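Local coordinates for protein leucine aminopeptidase (Legionella pneumophila, PDB 5GNE) that is probably a zinc-dependent aminopeptidase that removes residues from the N-terminus of peptides, at residues 152-157 with 223-228; 201-206 with 268-273. All blocks are in the same frame, centred on the assembly; numbering follows the deposited sequence.

Contact 1: residues 152-157 with 223-228; sequences YGRKDV and NFELNR. With SO4 (sulfate ion), chain E.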
loop_
_atom_site.group_PDB
_atom_site.type_symbol
_atom_site.label_atom_id
_atom_site.label_comp_id
_atom_site.label_asym_id
_atom_site.label_seq_id
_atom_site.Cartn_x
_atom_site.Cartn_y
_atom_site.Cartn_z
ATOM N N TYR A 152 -19.512 -10.596 -13.485
ATOM C CA TYR A 152 -20.699 -10.142 -12.767
ATOM C C TYR A 152 -21.459 -9.052 -13.529
ATOM O O TYR A 152 -22.303 -8.361 -12.954
ATOM C CB TYR A 152 -20.320 -9.667 -11.348
ATOM C CG TYR A 152 -19.826 -10.785 -10.430
ATOM C CD1 TYR A 152 -18.492 -11.190 -10.427
ATOM C CD2 TYR A 152 -20.707 -11.451 -9.589
ATOM C CE1 TYR A 152 -18.051 -12.216 -9.593
ATOM C CE2 TYR A 152 -20.281 -12.479 -8.763
ATOM C CZ TYR A 152 -18.956 -12.858 -8.764
ATOM O OH TYR A 152 -18.548 -13.879 -7.930
ATOM N N GLY A 153 -21.161 -8.926 -14.822
ATOM C CA GLY A 153 -21.814 -7.983 -15.718
ATOM C C GLY A 153 -21.896 -6.575 -15.164
ATOM O O GLY A 153 -22.947 -5.928 -15.197
ATOM N N ARG A 154 -20.762 -6.093 -14.675
ATOM C CA ARG A 154 -20.666 -4.749 -14.149
ATOM C C ARG A 154 -19.917 -3.841 -15.150
ATOM O O ARG A 154 -18.713 -3.996 -15.367
ATOM C CB ARG A 154 -19.969 -4.830 -12.786
ATOM C CG ARG A 154 -20.149 -3.662 -11.875
ATOM C CD ARG A 154 -21.523 -3.564 -11.257
ATOM N NE ARG A 154 -21.605 -2.273 -10.584
ATOM C CZ ARG A 154 -21.409 -2.074 -9.284
ATOM N NH1 ARG A 154 -21.159 -3.096 -8.470
ATOM N NH2 ARG A 154 -21.495 -0.846 -8.800
ATOM N N LYS A 155 -20.638 -2.895 -15.749
ATOM C CA LYS A 155 -20.089 -2.007 -16.781
ATOM C C LYS A 155 -19.593 -0.749 -16.121
ATOM O O LYS A 155 -18.955 0.115 -16.720
ATOM C CB LYS A 155 -21.154 -1.661 -17.825
ATOM C CG LYS A 155 -21.738 -2.864 -18.544
ATOM C CD LYS A 155 -20.717 -3.506 -19.464
ATOM C CE LYS A 155 -21.325 -4.652 -20.273
ATOM N NZ LYS A 155 -21.645 -5.844 -19.432
ATOM N N ASP A 156 -19.866 -0.730 -14.834
ATOM C CA ASP A 156 -19.807 0.408 -13.944
ATOM C C ASP A 156 -18.356 0.692 -13.489
ATOM O O ASP A 156 -18.122 1.338 -12.469
ATOM C CB ASP A 156 -20.712 0.077 -12.758
ATOM C CG ASP A 156 -21.000 1.251 -11.899
ATOM O OD1 ASP A 156 -20.740 2.385 -12.345
ATOM O OD2 ASP A 156 -21.463 1.034 -10.760
ATOM N N VAL A 157 -17.391 0.215 -14.271
ATOM C CA VAL A 157 -16.025 0.020 -13.812
ATOM C C VAL A 157 -14.981 0.659 -14.719
ATOM O O VAL A 157 -15.292 1.171 -15.792
ATOM C CB VAL A 157 -15.679 -1.475 -13.704
ATOM C CG1 VAL A 157 -16.588 -2.149 -12.722
ATOM C CG2 VAL A 157 -15.800 -2.143 -15.074
ATOM N N ASN A 223 -25.365 -7.476 -3.192
ATOM C CA ASN A 223 -26.735 -7.210 -3.649
ATOM C C ASN A 223 -27.065 -5.713 -3.603
ATOM O O ASN A 223 -28.106 -5.283 -4.090
ATOM C CB ASN A 223 -27.755 -7.998 -2.821
ATOM C CG ASN A 223 -28.056 -9.362 -3.413
ATOM O OD1 ASN A 223 -27.686 -10.395 -2.848
ATOM N ND2 ASN A 223 -28.734 -9.374 -4.560
ATOM N N PHE A 224 -26.203 -4.939 -2.959
ATOM C CA PHE A 224 -26.360 -3.494 -2.916
ATOM C C PHE A 224 -25.155 -2.820 -3.580
ATOM O O PHE A 224 -24.059 -3.374 -3.673
ATOM C CB PHE A 224 -26.563 -2.987 -1.483
ATOM C CG PHE A 224 -25.466 -3.393 -0.525
ATOM C CD1 PHE A 224 -24.311 -2.626 -0.394
ATOM C CD2 PHE A 224 -25.587 -4.555 0.233
ATOM C CE1 PHE A 224 -23.313 -3.003 0.470
ATOM C CE2 PHE A 224 -24.592 -4.929 1.104
ATOM C CZ PHE A 224 -23.455 -4.153 1.219
ATOM N N GLU A 225 -25.397 -1.637 -4.105
ATOM C CA GLU A 225 -24.358 -0.834 -4.710
ATOM C C GLU A 225 -23.817 0.120 -3.650
ATOM O O GLU A 225 -24.403 0.256 -2.578
ATOM C CB GLU A 225 -24.896 -0.087 -5.917
ATOM C CG GLU A 225 -25.117 -1.003 -7.101
ATOM C CD GLU A 225 -24.873 -0.304 -8.409
ATOM O OE1 GLU A 225 -24.716 0.930 -8.388
ATOM O OE2 GLU A 225 -24.824 -0.975 -9.453
ATOM N N LEU A 226 -22.676 0.735 -3.916
ATOM C CA LEU A 226 -22.168 1.742 -2.991
ATOM C C LEU A 226 -22.551 3.102 -3.540
ATOM O O LEU A 226 -22.839 3.221 -4.720
ATOM C CB LEU A 226 -20.668 1.604 -2.863
ATOM C CG LEU A 226 -20.428 0.365 -1.994
ATOM C CD1 LEU A 226 -19.014 -0.070 -2.142
ATOM C CD2 LEU A 226 -20.757 0.614 -0.528
ATOM N N ASN A 227 -22.543 4.133 -2.702
ATOM C CA ASN A 227 -22.833 5.470 -3.179
ATOM C C ASN A 227 -21.595 6.286 -3.547
ATOM O O ASN A 227 -21.707 7.468 -3.856
ATOM C CB ASN A 227 -23.642 6.229 -2.127
ATOM C CG ASN A 227 -25.002 5.613 -1.871
ATOM O OD1 ASN A 227 -25.622 5.030 -2.763
ATOM N ND2 ASN A 227 -25.487 5.758 -0.652
ATOM N N ARG A 228 -20.427 5.646 -3.532
ATOM C CA ARG A 228 -19.162 6.303 -3.868
ATOM C C ARG A 228 -18.401 5.355 -4.758
ATOM O O ARG A 228 -18.554 4.152 -4.604
ATOM C CB ARG A 228 -18.312 6.552 -2.631
ATOM C CG ARG A 228 -19.061 7.074 -1.457
ATOM C CD ARG A 228 -18.142 7.258 -0.240
ATOM N NE ARG A 228 -18.762 8.261 0.615
ATOM C CZ ARG A 228 -18.830 9.552 0.320
ATOM N NH1 ARG A 228 -18.274 10.020 -0.784
ATOM N NH2 ARG A 228 -19.434 10.370 1.144
HETATM S S SO4 E . -19.150 13.631 -0.295
HETATM O O1 SO4 E . -20.532 13.227 -0.561
HETATM O O2 SO4 E . -18.749 13.241 1.061
HETATM O O3 SO4 E . -18.265 13.012 -1.273
HETATM O O4 SO4 E . -19.053 15.082 -0.438
HETATM O O HOH W 1 -21.678 -3.208 -5.334
#
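Arg154 NH2 is gripped by two carboxylates, one from its own loop and one from across the contact. Asp156 OD2 meets it at 2.7 Å, near the guanidinium plane, with an N-H...O angle of 157°. NE gives the same oxygen a weak second bond. A bend at chi2 (73°) brings the guanidinium edge to Asp156. Glu225 comes over one face instead. Its carboxylate stacks on the guanidinium with the planes 22° apart, and OE2 lies 3.4 Å from Arg154 NH2. No N-H points at OE2, so this salt bridge rests on charge alone. The two acids stand close, with Asp156 OD2 4.0 Å from Glu225 OE1. The arginine, which both acids share, probably eases that repulsion, as does Lys181, which pairs with OE1. A water links the loops again: it accepts from Arg154 NH1 at 3.2 Å and donates to Phe224 O at 2.9 Å. Arg228 takes no part between the loops; its NH1 and NH2 hold a sulfate, probably from the crystallisation liquor, that Glu184 N also binds. Gly153 is the C-prime residue of the Schellman motif that ends helix 132-151. The arrangement is a surface salt-bridge network between two helix-to-strand loops of the alpha/beta fold.

Contact 2: residues 201-206 with 268-273; sequences GADDDS and AGYRAN. With ZN (zinc ion), chain D.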
loop_
_atom_site.group_PDB
_atom_site.type_symbol
_atom_site.label_atom_id
_atom_site.label_comp_id
_atom_site.label_asym_id
_atom_site.label_seq_id
_atom_site.Cartn_x
_atom_site.Cartn_y
_atom_site.Cartn_z
ATOM N N GLY A 201 7.691 -13.260 -1.373
ATOM C CA GLY A 201 7.039 -12.064 -0.869
ATOM C C GLY A 201 5.630 -12.386 -0.430
ATOM O O GLY A 201 4.695 -11.636 -0.699
ATOM N N ALA A 202 5.484 -13.517 0.250
ATOM C CA ALA A 202 4.174 -13.988 0.631
ATOM C C ALA A 202 3.456 -13.007 1.556
ATOM O O ALA A 202 2.404 -12.487 1.199
ATOM C CB ALA A 202 4.283 -15.341 1.282
ATOM N N ASP A 203 4.001 -12.776 2.748
ATOM C CA ASP A 203 3.423 -11.775 3.639
ATOM C C ASP A 203 3.679 -10.374 3.098
ATOM O O ASP A 203 2.795 -9.538 3.121
ATOM C CB ASP A 203 4.005 -11.863 5.037
ATOM C CG ASP A 203 3.268 -10.987 6.028
ATOM O OD1 ASP A 203 2.029 -10.900 5.895
ATOM O OD2 ASP A 203 3.905 -10.386 6.938
ATOM N N ASP A 204 4.888 -10.116 2.598
ATOM C CA ASP A 204 5.182 -8.799 2.053
ATOM C C ASP A 204 4.500 -8.656 0.721
ATOM O O ASP A 204 5.087 -8.742 -0.355
ATOM C CB ASP A 204 6.655 -8.493 1.938
ATOM C CG ASP A 204 6.905 -7.010 2.033
ATOM O OD1 ASP A 204 5.913 -6.271 1.910
ATOM O OD2 ASP A 204 8.046 -6.558 2.229
ATOM N N ASP A 205 3.196 -8.588 0.939
ATOM C CA ASP A 205 2.083 -8.159 0.145
ATOM C C ASP A 205 1.534 -8.926 -1.002
ATOM O O ASP A 205 0.701 -8.399 -1.735
ATOM C CB ASP A 205 2.296 -6.725 -0.240
ATOM C CG ASP A 205 1.375 -5.850 0.567
ATOM O OD1 ASP A 205 0.871 -6.405 1.580
ATOM O OD2 ASP A 205 1.101 -4.699 0.199
ATOM N N SER A 206 1.883 -10.195 -1.104
ATOM C CA SER A 206 0.916 -11.067 -1.736
ATOM C C SER A 206 -0.333 -10.980 -0.849
ATOM O O SER A 206 -1.454 -10.790 -1.335
ATOM C CB SER A 206 1.402 -12.509 -1.817
ATOM O OG SER A 206 0.462 -13.288 -2.531
ATOM N N ALA A 268 -0.620 -8.397 5.534
ATOM C CA ALA A 268 -1.882 -8.717 6.196
ATOM C C ALA A 268 -2.033 -10.190 6.580
ATOM O O ALA A 268 -3.159 -10.652 6.788
ATOM C CB ALA A 268 -3.026 -8.305 5.320
ATOM N N GLY A 269 -0.937 -10.946 6.606
ATOM C CA GLY A 269 -1.071 -12.387 6.705
ATOM C C GLY A 269 -0.219 -13.197 7.658
ATOM O O GLY A 269 -0.385 -14.410 7.747
ATOM N N TYR A 270 0.675 -12.548 8.384
ATOM C CA TYR A 270 1.588 -13.273 9.247
ATOM C C TYR A 270 1.290 -12.987 10.689
ATOM O O TYR A 270 1.197 -11.830 11.094
ATOM C CB TYR A 270 3.033 -12.918 8.943
ATOM C CG TYR A 270 4.029 -13.474 9.949
ATOM C CD1 TYR A 270 4.446 -14.790 9.891
ATOM C CD2 TYR A 270 4.567 -12.669 10.945
ATOM C CE1 TYR A 270 5.370 -15.301 10.791
ATOM C CE2 TYR A 270 5.486 -13.170 11.855
ATOM C CZ TYR A 270 5.883 -14.485 11.771
ATOM O OH TYR A 270 6.793 -14.975 12.671
ATOM N N ARG A 271 1.130 -14.050 11.467
ATOM C CA ARG A 271 0.992 -13.886 12.895
ATOM C C ARG A 271 2.267 -14.303 13.588
ATOM O O ARG A 271 2.845 -15.325 13.253
ATOM C CB ARG A 271 -0.188 -14.678 13.443
ATOM C CG ARG A 271 -1.514 -14.159 12.969
ATOM C CD ARG A 271 -2.592 -14.687 13.868
ATOM N NE ARG A 271 -3.934 -14.370 13.399
ATOM C CZ ARG A 271 -4.994 -15.110 13.682
ATOM N NH1 ARG A 271 -4.854 -16.185 14.445
ATOM N NH2 ARG A 271 -6.192 -14.771 13.231
ATOM N N ALA A 272 2.729 -13.471 14.513
ATOM C CA ALA A 272 3.923 -13.776 15.291
ATOM C C ALA A 272 3.636 -14.997 16.175
ATOM O O ALA A 272 4.399 -15.964 16.179
ATOM C CB ALA A 272 4.337 -12.578 16.124
ATOM N N ASN A 273 2.543 -14.927 16.933
ATOM C CA ASN A 273 1.982 -16.088 17.620
ATOM C C ASN A 273 0.716 -16.524 16.892
ATOM O O ASN A 273 -0.283 -15.810 16.904
ATOM C CB ASN A 273 1.681 -15.765 19.083
ATOM C CG ASN A 273 2.752 -14.895 19.717
ATOM O OD1 ASN A 273 3.886 -15.335 19.927
ATOM N ND2 ASN A 273 2.397 -13.655 20.030
HETATM ZN ZN ZN D . 5.396 -4.087 2.088
#
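Asp203 and Tyr270 both carry CG anti to the backbone N (chi1 -171° and 171°), and these torsions set the two side chains across each other at about a right angle. The carboxylate of Asp203 reaches the backbone of the opposite loop, while the tyrosine ring leads away from it. Asp203 OD1 accepts the N-H of Gly269 at 3.1 Å. The N-H...O angle is 142°, and the donor lies nearly in line with the C-O bond. Tyr270 N is 3.3 Å from the same OD1. The other oxygen, OD2, rests 3.3 Å from Tyr270 CB and takes a hydrogen bond from Asn340 ND2. Both oxygens of this buried carboxylate therefore have N-H partners.

The next residue, Asp204, turns away from this loop and binds metal. Its OD1 is 2.2 Å from a zinc ion also held by His191 and Asp266. Asp204 is a ligand of the second zinc too, with Glu239 and His344. It is thus the bridging aspartate of a two-zinc centre, as in M28 aminopeptidases. Asp348 positions this turn by accepting the N-H groups of Asp203 and Asp204 with its two carboxylate oxygens. Asp203 ties the metal-bearing turn to the loop that follows Asp266. Asp205 OD2 bonds to the backbone N of His191 and OD1 to Gln267 N, next to Asp266, consistent with a second-shell role.

Helix 202-221 begins here, after the N-cap residue Gly201. Its first turn packs on helix 111-123 through Ala202 and Ser206. The loop 268-273 runs between strands 259-264 and 279-282, and Ala268 touches Phe361 of helix 355-373.

Contact 1 is a surface contact and contact 2 a buried one, with centres about 30 Å apart. Helix 202-221 connects them: contact 2 includes its first turn, and contact 1 uses the loop just after its last. Helix 355-373 also borders both. The chemistry follows the place in the fold. At the surface, charged side chains meet one another, with a water and a sulfate nearby. In the interior, a carboxylate is instead satisfied by a backbone N-H and an amide, and the adjacent aspartate is committed to zinc. Contact 1 lies away from the metal site, whereas contact 2 includes one metal ligand, Asp204, and the turn around it.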